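Local coordinates for protein LamCAT (PDB 6JH5) that hydrolyses laminarin, the storage beta-1,3-glucan of brown algae, probably by the retaining mechanism of family 16 glycoside hydrolases, at residues A85-P90 with H158-E163; E116-E121 with H130-W135; W78-V83 with W164-I169. One frame throughout, in Å; residues are numbered along the deposited sequence.

Contact 1: A85-P90 with H158-E163; sequences ARIAMP and HIYTIE
The carbonyl oxygen of I87 is approached twice at this junction, by the backbone N of H158, which donates to it at 3.1 Å, and by a water 2.8 Å from I87 O that can donate to it. H158 N comes from above the carbonyl plane, 38° out of it. The same water lies 2.7 Å from Y160 OH, in the plane of the tyrosine ring at its edge, and so lies between a side chain of one strand and the main chain of the other. Routine antiparallel pairing does the rest: A85 and Y160 form a hydrogen-bonded pair, with Y160 N to A85 O at 3.0 Å, and R86 with I159 is the non-hydrogen-bonded pair between it and I87 with H158.

The two faces of the pairing differ in character. On the face of A85, I87 and Y160, the tyrosine crosses I87 at about a right angle, bringing CE2 within 4.0 Å of I87 CB. M89, just beyond the end of the strand, bends at its thioether (chi3 84°) and brings its CE to 3.3 Å from Y160 OH. F99 of strand 95-103 packs on A85 and I87 here, while both ring nitrogens of H158 are bonded, to D174 and S153.

On the other face, R86 runs out extended and I159 turns its CD1 back (chi2 -74°) against the aliphatic shaft, 3.3 Å from R86 CB. The guanidinium beyond continues to a salt bridge with D226, a residue of the calcium site, and to a cation-pi contact with Y157. Paired strands with one face turned to the opposing sheet and the other outward are characteristic of the beta-jelly-roll sandwich of family 16.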
loop_
_atom_site.group_PDB
_atom_site.type_symbol
_atom_site.label_atom_id
_atom_site.label_comp_id
_atom_site.label_asym_id
_atom_site.label_seq_id
_atom_site.Cartn_x
_atom_site.Cartn_y
_atom_site.Cartn_z
ATOM N N ALA A 85 -8.264 0.522 5.633
ATOM C CA ALA A 85 -8.820 1.363 4.560
ATOM C C ALA A 85 -9.931 0.595 3.860
ATOM O O ALA A 85 -9.814 -0.587 3.757
ATOM C CB ALA A 85 -7.754 1.753 3.572
ATOM N N ARG A 86 -10.951 1.305 3.419
ATOM C CA ARG A 86 -12.051 0.698 2.636
ATOM C C ARG A 86 -11.772 1.064 1.182
ATOM O O ARG A 86 -11.781 2.211 0.890
ATOM C CB ARG A 86 -13.377 1.271 3.112
ATOM C CG ARG A 86 -14.579 0.690 2.391
ATOM C CD ARG A 86 -15.867 0.923 3.160
ATOM N NE ARG A 86 -16.971 0.312 2.458
ATOM C CZ ARG A 86 -17.840 0.938 1.695
ATOM N NH1 ARG A 86 -17.797 2.237 1.520
ATOM N NH2 ARG A 86 -18.771 0.252 1.070
ATOM N N ILE A 87 -11.441 0.052 0.379
ATOM C CA ILE A 87 -10.946 0.259 -1.004
ATOM C C ILE A 87 -11.698 -0.611 -2.006
ATOM O O ILE A 87 -11.968 -1.721 -1.684
ATOM C CB ILE A 87 -9.471 -0.164 -1.035
ATOM C CG1 ILE A 87 -8.667 0.582 0.026
ATOM C CG2 ILE A 87 -8.854 0.022 -2.409
ATOM C CD1 ILE A 87 -7.208 0.165 0.058
ATOM N N ALA A 88 -11.970 -0.015 -3.157
ATOM C CA ALA A 88 -12.515 -0.685 -4.346
ATOM C C ALA A 88 -11.445 -0.471 -5.414
ATOM O O ALA A 88 -11.032 0.612 -5.585
ATOM C CB ALA A 88 -13.854 -0.112 -4.746
ATOM N N MET A 89 -11.001 -1.536 -6.051
ATOM C CA MET A 89 -9.889 -1.345 -6.996
ATOM C C MET A 89 -10.199 -2.000 -8.333
ATOM O O MET A 89 -10.970 -2.900 -8.373
ATOM C CB MET A 89 -8.600 -1.945 -6.420
ATOM C CG MET A 89 -8.602 -3.451 -6.363
ATOM S SD MET A 89 -7.354 -4.049 -5.181
ATOM C CE MET A 89 -8.241 -3.941 -3.628
ATOM N N PRO A 90 -9.544 -1.579 -9.418
ATOM C CA PRO A 90 -9.765 -2.193 -10.710
ATOM C C PRO A 90 -9.100 -3.575 -10.760
ATOM O O PRO A 90 -8.275 -3.880 -9.993
ATOM C CB PRO A 90 -9.066 -1.293 -11.728
ATOM C CG PRO A 90 -8.419 -0.211 -10.947
ATOM C CD PRO A 90 -8.549 -0.525 -9.470
ATOM N N HIS A 158 -14.008 -3.332 -0.075
ATOM C CA HIS A 158 -13.618 -4.287 0.977
ATOM C C HIS A 158 -12.770 -3.545 2.011
ATOM O O HIS A 158 -12.225 -2.538 1.698
ATOM C CB HIS A 158 -12.854 -5.487 0.408
ATOM C CG HIS A 158 -13.679 -6.373 -0.456
ATOM N ND1 HIS A 158 -14.403 -7.410 0.047
ATOM C CD2 HIS A 158 -13.883 -6.390 -1.783
ATOM C CE1 HIS A 158 -15.025 -8.011 -0.935
ATOM N NE2 HIS A 158 -14.713 -7.425 -2.058
ATOM N N ILE A 159 -12.744 -4.063 3.223
ATOM C CA ILE A 159 -11.945 -3.399 4.287
ATOM C C ILE A 159 -10.645 -4.177 4.492
ATOM O O ILE A 159 -10.716 -5.319 4.797
ATOM C CB ILE A 159 -12.771 -3.339 5.566
ATOM C CG1 ILE A 159 -14.133 -2.716 5.270
ATOM C CG2 ILE A 159 -12.010 -2.625 6.676
ATOM C CD1 ILE A 159 -14.071 -1.281 5.049
ATOM N N TYR A 160 -9.527 -3.506 4.278
ATOM C CA TYR A 160 -8.188 -4.122 4.393
ATOM C C TYR A 160 -7.557 -3.601 5.676
ATOM O O TYR A 160 -7.458 -2.437 5.811
ATOM C CB TYR A 160 -7.381 -3.779 3.146
ATOM C CG TYR A 160 -8.022 -4.332 1.905
ATOM C CD1 TYR A 160 -7.859 -5.657 1.561
ATOM C CD2 TYR A 160 -8.835 -3.557 1.121
ATOM C CE1 TYR A 160 -8.444 -6.186 0.429
ATOM C CE2 TYR A 160 -9.421 -4.066 -0.019
ATOM C CZ TYR A 160 -9.243 -5.388 -0.354
ATOM O OH TYR A 160 -9.832 -5.909 -1.451
ATOM N N THR A 161 -7.188 -4.513 6.561
ATOM C CA THR A 161 -6.723 -4.103 7.896
ATOM C C THR A 161 -5.498 -4.897 8.363
ATOM O O THR A 161 -5.357 -6.029 8.005
ATOM C CB THR A 161 -7.846 -4.465 8.891
ATOM O OG1 THR A 161 -9.099 -3.934 8.459
ATOM C CG2 THR A 161 -7.623 -4.058 10.331
ATOM N N ILE A 162 -4.696 -4.224 9.167
ATOM C CA ILE A 162 -3.674 -4.913 9.987
ATOM C C ILE A 162 -3.906 -4.524 11.439
ATOM O O ILE A 162 -4.372 -3.472 11.668
ATOM C CB ILE A 162 -2.208 -4.623 9.612
ATOM C CG1 ILE A 162 -1.887 -3.131 9.586
ATOM C CG2 ILE A 162 -1.846 -5.341 8.324
ATOM C CD1 ILE A 162 -0.430 -2.812 9.717
ATOM N N GLU A 163 -3.607 -5.456 12.324
ATOM C CA GLU A 163 -3.518 -5.185 13.772
ATOM C C GLU A 163 -2.054 -5.455 14.090
ATOM O O GLU A 163 -1.592 -6.482 13.765
ATOM C CB GLU A 163 -4.504 -6.011 14.588
ATOM C CG GLU A 163 -5.937 -5.580 14.379
ATOM C CD GLU A 163 -6.894 -6.405 15.205
ATOM O OE1 GLU A 163 -6.425 -7.177 15.997
ATOM O OE2 GLU A 163 -8.058 -6.280 14.998
HETATM O O HOH W 1 -11.464 -4.261 -2.817
#

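Contact 2: E116-E121 with H130-W135; sequences EIDIME and HGTIHW
H134 NE2 approaches OD2 of D118 at 2.9 Å, a weak bond because the N-H...O angle is just 121°, although OD2 lies in the plane of the imidazole at its edge. The carboxylate of D118 stands 76° from that ring. A water 2.9 Å from NE2 donates to E121 OE1 at 2.7 Å, and a second water, also giving a proton to OE1, lies 2.7 Å from T132 OG1. Several side-chain atoms have partners further out: H134 ND1 has Y142, E121 OE2 has W96, H130 NE2 has E126, and T132 OG1 has S146 besides its water.

E116, its chain extended and its CG opposite the backbone N (chi1 176°), runs alongside H134, with CD 3.6 Å from CD2 of the ring, and its OE1 accepts from the indole N-H of W111. With an alanine in place of E116, that indole would probably be left without its acceptor, and a gap would probably open beside CD2 of H134.

The main chain is equally well used. D118 N donates to T132 O at 2.8 Å, while D118 O takes both T132 N and the indole of W171. On the reverse face I117 CG1 meets I133 CG2 at 4.0 Å. The chain turns a corner at I119, and the register slips by one residue before E121 pairs with H130; I119 and M120 together face F99. This classic beta bulge within the sequence EIDIME matches the active-site strand of family 16 laminarinases, whose first and last glutamates serve in relatives as nucleophile and acid/base.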
loop_
_atom_site.group_PDB
_atom_site.type_symbol
_atom_site.label_atom_id
_atom_site.label_comp_id
_atom_site.label_asym_id
_atom_site.label_seq_id
_atom_site.Cartn_x
_atom_site.Cartn_y
_atom_site.Cartn_z
ATOM N N GLU A 116 8.796 -3.075 5.632
ATOM C CA GLU A 116 7.626 -2.746 4.794
ATOM C C GLU A 116 6.459 -3.640 5.224
ATOM O O GLU A 116 6.672 -4.808 5.391
ATOM C CB GLU A 116 7.959 -2.995 3.326
ATOM C CG GLU A 116 6.814 -2.781 2.362
ATOM C CD GLU A 116 7.262 -2.910 0.909
ATOM O OE1 GLU A 116 8.407 -2.729 0.637
ATOM O OE2 GLU A 116 6.485 -3.196 0.106
ATOM N N ILE A 117 5.299 -3.038 5.471
ATOM C CA ILE A 117 4.091 -3.855 5.746
ATOM C C ILE A 117 3.110 -3.562 4.604
ATOM O O ILE A 117 2.629 -2.482 4.533
ATOM C CB ILE A 117 3.442 -3.537 7.109
ATOM C CG1 ILE A 117 4.438 -3.495 8.273
ATOM C CG2 ILE A 117 2.300 -4.506 7.370
ATOM C CD1 ILE A 117 3.894 -2.799 9.508
ATOM N N ASP A 118 2.868 -4.550 3.762
ATOM C CA ASP A 118 1.873 -4.396 2.681
ATOM C C ASP A 118 0.525 -4.879 3.245
ATOM O O ASP A 118 0.384 -6.027 3.497
ATOM C CB ASP A 118 2.300 -5.218 1.472
ATOM C CG ASP A 118 3.687 -4.881 0.984
ATOM O OD1 ASP A 118 3.898 -3.755 0.668
ATOM O OD2 ASP A 118 4.490 -5.772 0.940
ATOM N N ILE A 119 -0.365 -3.947 3.538
ATOM C CA ILE A 119 -1.681 -4.306 4.118
ATOM C C ILE A 119 -2.545 -4.949 3.040
ATOM O O ILE A 119 -3.281 -5.839 3.343
ATOM C CB ILE A 119 -2.304 -3.040 4.723
ATOM C CG1 ILE A 119 -1.373 -2.463 5.791
ATOM C CG2 ILE A 119 -3.667 -3.371 5.305
ATOM C CD1 ILE A 119 -1.756 -1.071 6.250
ATOM N N MET A 120 -2.472 -4.392 1.842
ATOM C CA MET A 120 -3.193 -4.939 0.680
ATOM C C MET A 120 -2.351 -4.743 -0.581
ATOM O O MET A 120 -1.896 -3.655 -0.800
ATOM C CB MET A 120 -4.544 -4.238 0.464
ATOM C CG MET A 120 -5.395 -4.767 -0.678
ATOM S SD MET A 120 -4.873 -4.327 -2.378
ATOM C CE MET A 120 -5.129 -2.553 -2.376
ATOM N N GLU A 121 -2.144 -5.839 -1.295
ATOM C CA GLU A 121 -1.626 -5.758 -2.671
ATOM C C GLU A 121 -2.505 -6.637 -3.563
ATOM O O GLU A 121 -2.925 -7.649 -3.119
ATOM C CB GLU A 121 -0.178 -6.185 -2.816
ATOM C CG GLU A 121 0.782 -5.112 -2.366
ATOM C CD GLU A 121 2.207 -5.617 -2.493
ATOM O OE1 GLU A 121 2.559 -6.460 -1.703
ATOM O OE2 GLU A 121 2.864 -5.229 -3.447
ATOM N N HIS A 130 -3.158 -9.968 -1.226
ATOM C CA HIS A 130 -1.983 -10.425 -0.466
ATOM C C HIS A 130 -1.602 -9.450 0.639
ATOM O O HIS A 130 -1.832 -8.281 0.498
ATOM C CB HIS A 130 -0.794 -10.546 -1.426
ATOM C CG HIS A 130 -1.046 -11.430 -2.601
ATOM N ND1 HIS A 130 -0.661 -12.732 -2.624
ATOM C CD2 HIS A 130 -1.636 -11.197 -3.780
ATOM C CE1 HIS A 130 -1.027 -13.262 -3.760
ATOM N NE2 HIS A 130 -1.618 -12.351 -4.480
ATOM N N GLY A 131 -1.064 -10.014 1.711
ATOM C CA GLY A 131 -0.558 -9.271 2.875
ATOM C C GLY A 131 0.846 -9.743 3.141
ATOM O O GLY A 131 1.047 -10.909 3.143
ATOM N N THR A 132 1.796 -8.818 3.212
ATOM C CA THR A 132 3.216 -9.241 3.293
ATOM C C THR A 132 4.067 -8.312 4.169
ATOM O O THR A 132 3.732 -7.174 4.292
ATOM C CB THR A 132 3.807 -9.140 1.875
ATOM O OG1 THR A 132 2.936 -9.800 0.969
ATOM C CG2 THR A 132 5.195 -9.714 1.698
ATOM N N ILE A 133 5.115 -8.871 4.760
ATOM C CA ILE A 133 6.166 -8.026 5.385
ATOM C C ILE A 133 7.482 -8.286 4.638
ATOM O O ILE A 133 7.733 -9.392 4.239
ATOM C CB ILE A 133 6.358 -8.224 6.900
ATOM C CG1 ILE A 133 6.322 -9.690 7.334
ATOM C CG2 ILE A 133 5.418 -7.327 7.699
ATOM C CD1 ILE A 133 6.749 -9.903 8.759
ATOM N N HIS A 134 8.237 -7.216 4.447
ATOM C CA HIS A 134 9.597 -7.265 3.873
ATOM C C HIS A 134 10.541 -6.589 4.873
ATOM O O HIS A 134 10.165 -5.605 5.414
ATOM C CB HIS A 134 9.727 -6.534 2.538
ATOM C CG HIS A 134 8.710 -6.888 1.517
ATOM N ND1 HIS A 134 9.007 -7.676 0.444
ATOM C CD2 HIS A 134 7.423 -6.514 1.373
ATOM C CE1 HIS A 134 7.930 -7.803 -0.292
ATOM N NE2 HIS A 134 6.956 -7.098 0.251
ATOM N N TRP A 135 11.732 -7.153 5.010
ATOM C CA TRP A 135 12.717 -6.593 5.948
ATOM C C TRP A 135 14.106 -7.153 5.638
ATOM O O TRP A 135 14.251 -7.900 4.704
ATOM C CB TRP A 135 12.295 -6.823 7.406
ATOM C CG TRP A 135 12.423 -8.220 7.938
ATOM C CD1 TRP A 135 13.359 -8.676 8.813
ATOM C CD2 TRP A 135 11.542 -9.325 7.698
ATOM N NE1 TRP A 135 13.140 -9.986 9.108
ATOM C CE2 TRP A 135 12.036 -10.413 8.440
ATOM C CE3 TRP A 135 10.399 -9.506 6.917
ATOM C CZ2 TRP A 135 11.425 -11.656 8.426
ATOM C CZ3 TRP A 135 9.818 -10.746 6.878
ATOM C CH2 TRP A 135 10.318 -11.806 7.626
HETATM O O HOH W 2 1.116 -8.043 -0.024
HETATM O O HOH W 3 4.936 -7.801 -1.661
#

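Contact 3: W78-V83 with W164-I169; sequences WKYGKV and WDASVI
Y80 and W164 meet through an edge-to-face (T-shaped) stack, the edge of the tyrosine directed at the face of the indole. The planes stand 81° apart and the centroid of the Y80 ring is 5.0 Å from that of the five-membered ring of W164; the nearest side-chain atoms are Y80 CD1 and W164 NE1, 3.5 Å apart. The main chain of 78-80 joins in as well. Y80 CA makes a CH-pi contact over the same five-membered ring, and Y80 N lies above the indole, offset toward its rim. Far along the six-membered ring, CH2 of W164 comes to 3.3 Å from W78 O. The indole reaches these groups because its CG swings out opposite the backbone N (chi1 166°), carrying the ring beneath the incoming chain. NE1, the atom nearest the tyrosine ring, donates to the carbonyl O of F193.

Backbone bonds form one antiparallel pair, G81 with W164, in which G81 N to W164 O and W164 N to G81 O are both 2.9 Å. G81 takes up a backbone conformation (phi 143°) in which a side chain would jam against the preceding carbonyl, so glycine suits it. This is where strand 81-88 begins and strand 158-164 ends, at the rim of the jelly roll, and the turn that follows leads the latter as a beta-hairpin into strand 168-173.

Apolar and van der Waals contacts fix the tyrosine. One ring face has D165 C and A166 N over it, the opposite face K79 CG, and A166 CB lies 3.6 Å from Y80 OH, whose hydrogen-bond partner is H194.

Side-chain polar bonds shape the hairpin turn itself: D165 OD1 accepts from S167 N at 2.8 Å, an Asx turn, and from V168 N at 2.9 Å.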
loop_
_atom_site.group_PDB
_atom_site.type_symbol
_atom_site.label_atom_id
_atom_site.label_comp_id
_atom_site.label_asym_id
_atom_site.label_seq_id
_atom_site.Cartn_x
_atom_site.Cartn_y
_atom_site.Cartn_z
ATOM N N TRP A 78 3.197 6.053 12.855
ATOM C CA TRP A 78 2.733 5.348 14.062
ATOM C C TRP A 78 3.589 4.121 14.379
ATOM O O TRP A 78 4.044 3.478 13.492
ATOM C CB TRP A 78 1.293 4.883 13.831
ATOM C CG TRP A 78 0.363 5.981 13.426
ATOM C CD1 TRP A 78 -0.416 6.746 14.241
ATOM C CD2 TRP A 78 0.097 6.423 12.089
ATOM N NE1 TRP A 78 -1.123 7.644 13.505
ATOM C CE2 TRP A 78 -0.823 7.478 12.187
ATOM C CE3 TRP A 78 0.562 6.049 10.839
ATOM C CZ2 TRP A 78 -1.299 8.142 11.072
ATOM C CZ3 TRP A 78 0.104 6.710 9.736
ATOM C CH2 TRP A 78 -0.816 7.740 9.854
ATOM N N LYS A 79 3.720 3.843 15.668
ATOM C CA LYS A 79 4.358 2.605 16.145
ATOM C C LYS A 79 3.261 1.825 16.847
ATOM O O LYS A 79 2.820 2.272 17.867
ATOM C CB LYS A 79 5.465 2.901 17.148
ATOM C CG LYS A 79 6.143 1.645 17.666
ATOM C CD LYS A 79 7.236 2.040 18.601
ATOM C CE LYS A 79 7.676 0.968 19.550
ATOM N NZ LYS A 79 8.878 1.407 20.290
ATOM N N TYR A 80 2.787 0.777 16.169
ATOM C CA TYR A 80 1.723 -0.173 16.563
ATOM C C TYR A 80 0.352 0.445 16.269
ATOM O O TYR A 80 0.239 1.650 16.222
ATOM C CB TYR A 80 1.844 -0.577 18.032
ATOM C CG TYR A 80 3.194 -1.115 18.416
ATOM C CD1 TYR A 80 3.905 -1.928 17.566
ATOM C CD2 TYR A 80 3.764 -0.792 19.625
ATOM C CE1 TYR A 80 5.152 -2.408 17.913
ATOM C CE2 TYR A 80 5.001 -1.276 19.995
ATOM C CZ TYR A 80 5.707 -2.077 19.127
ATOM O OH TYR A 80 6.927 -2.531 19.487
ATOM N N GLY A 81 -0.655 -0.404 16.145
ATOM C CA GLY A 81 -2.020 0.102 15.951
ATOM C C GLY A 81 -2.826 -0.766 15.012
ATOM O O GLY A 81 -2.339 -1.772 14.622
ATOM N N LYS A 82 -4.054 -0.331 14.746
ATOM C CA LYS A 82 -4.954 -0.982 13.775
ATOM C C LYS A 82 -5.021 -0.008 12.608
ATOM O O LYS A 82 -5.399 1.105 12.826
ATOM C CB LYS A 82 -6.332 -1.219 14.388
ATOM C CG LYS A 82 -7.347 -1.780 13.413
ATOM C CD LYS A 82 -8.595 -2.256 14.119
ATOM C CE LYS A 82 -9.778 -2.341 13.190
ATOM N NZ LYS A 82 -10.900 -3.082 13.819
ATOM N N VAL A 83 -4.556 -0.444 11.445
ATOM C CA VAL A 83 -4.463 0.433 10.260
ATOM C C VAL A 83 -5.400 -0.142 9.210
ATOM O O VAL A 83 -5.238 -1.267 8.883
ATOM C CB VAL A 83 -3.009 0.487 9.763
ATOM C CG1 VAL A 83 -2.860 1.446 8.608
ATOM C CG2 VAL A 83 -2.057 0.873 10.885
ATOM N N TRP A 164 -1.397 -4.482 14.684
ATOM C CA TRP A 164 0.056 -4.573 14.902
ATOM C C TRP A 164 0.368 -4.184 16.342
ATOM O O TRP A 164 -0.080 -3.185 16.777
ATOM C CB TRP A 164 0.686 -3.633 13.880
ATOM C CG TRP A 164 2.117 -3.236 14.017
ATOM C CD1 TRP A 164 3.173 -3.963 14.470
ATOM C CD2 TRP A 164 2.650 -1.974 13.606
ATOM N NE1 TRP A 164 4.322 -3.236 14.370
ATOM C CE2 TRP A 164 4.027 -2.009 13.863
ATOM C CE3 TRP A 164 2.089 -0.823 13.061
ATOM C CZ2 TRP A 164 4.842 -0.922 13.586
ATOM C CZ3 TRP A 164 2.895 0.244 12.796
ATOM C CH2 TRP A 164 4.251 0.195 13.062
ATOM N N ASP A 165 1.113 -5.032 17.005
ATOM C CA ASP A 165 1.578 -4.743 18.374
ATOM C C ASP A 165 3.028 -5.205 18.486
ATOM O O ASP A 165 3.589 -5.629 17.548
ATOM C CB ASP A 165 0.630 -5.234 19.464
ATOM C CG ASP A 165 0.616 -6.731 19.717
ATOM O OD1 ASP A 165 1.433 -7.418 19.168
ATOM O OD2 ASP A 165 -0.262 -7.160 20.446
ATOM N N ALA A 166 3.561 -5.153 19.696
ATOM C CA ALA A 166 4.973 -5.521 19.929
ATOM C C ALA A 166 5.215 -7.012 19.683
ATOM O O ALA A 166 6.351 -7.375 19.578
ATOM C CB ALA A 166 5.361 -5.155 21.339
ATOM N N SER A 167 4.156 -7.811 19.649
ATOM C CA SER A 167 4.287 -9.276 19.465
ATOM C C SER A 167 3.947 -9.738 18.061
ATOM O O SER A 167 4.458 -10.742 17.680
ATOM C CB SER A 167 3.335 -10.019 20.347
ATOM O OG SER A 167 3.667 -9.871 21.697
ATOM N N VAL A 168 3.034 -9.053 17.404
ATOM C CA VAL A 168 2.547 -9.650 16.137
ATOM C C VAL A 168 1.953 -8.627 15.167
ATOM O O VAL A 168 1.640 -7.555 15.555
ATOM C CB VAL A 168 1.446 -10.636 16.549
ATOM C CG1 VAL A 168 0.175 -9.901 16.953
ATOM C CG2 VAL A 168 1.156 -11.681 15.510
ATOM N N ILE A 169 1.896 -9.034 13.911
ATOM C CA ILE A 169 1.131 -8.304 12.880
ATOM C C ILE A 169 0.116 -9.313 12.355
ATOM O O ILE A 169 0.487 -10.410 12.089
ATOM C CB ILE A 169 2.013 -7.781 11.742
ATOM C CG1 ILE A 169 3.072 -6.826 12.284
ATOM C CG2 ILE A 169 1.133 -7.119 10.687
ATOM C CD1 ILE A 169 4.162 -6.520 11.305
#

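Overall arrangement
Contacts 1 and 3 use the same pair of neighbouring strands, 81-88 and 158-164, at successive places: the first lies further into the sandwich, the second at its rim, with V83 and I162 between them in the pairing. Contact 2 is the most buried and carries what is probably the catalytic strand, judged from relatives, touching contact 1 where M120 packs on Y160 and M89, and contact 3 where I119 meets V83. Chemistry follows position. Carboxylates, histidines and waters dominate contact 2; contact 1 has apolar packing on its inner face, while on its outer face R86 reaches away to D226 near calcium; contact 3 relies on an aromatic stack beside an exposed turn.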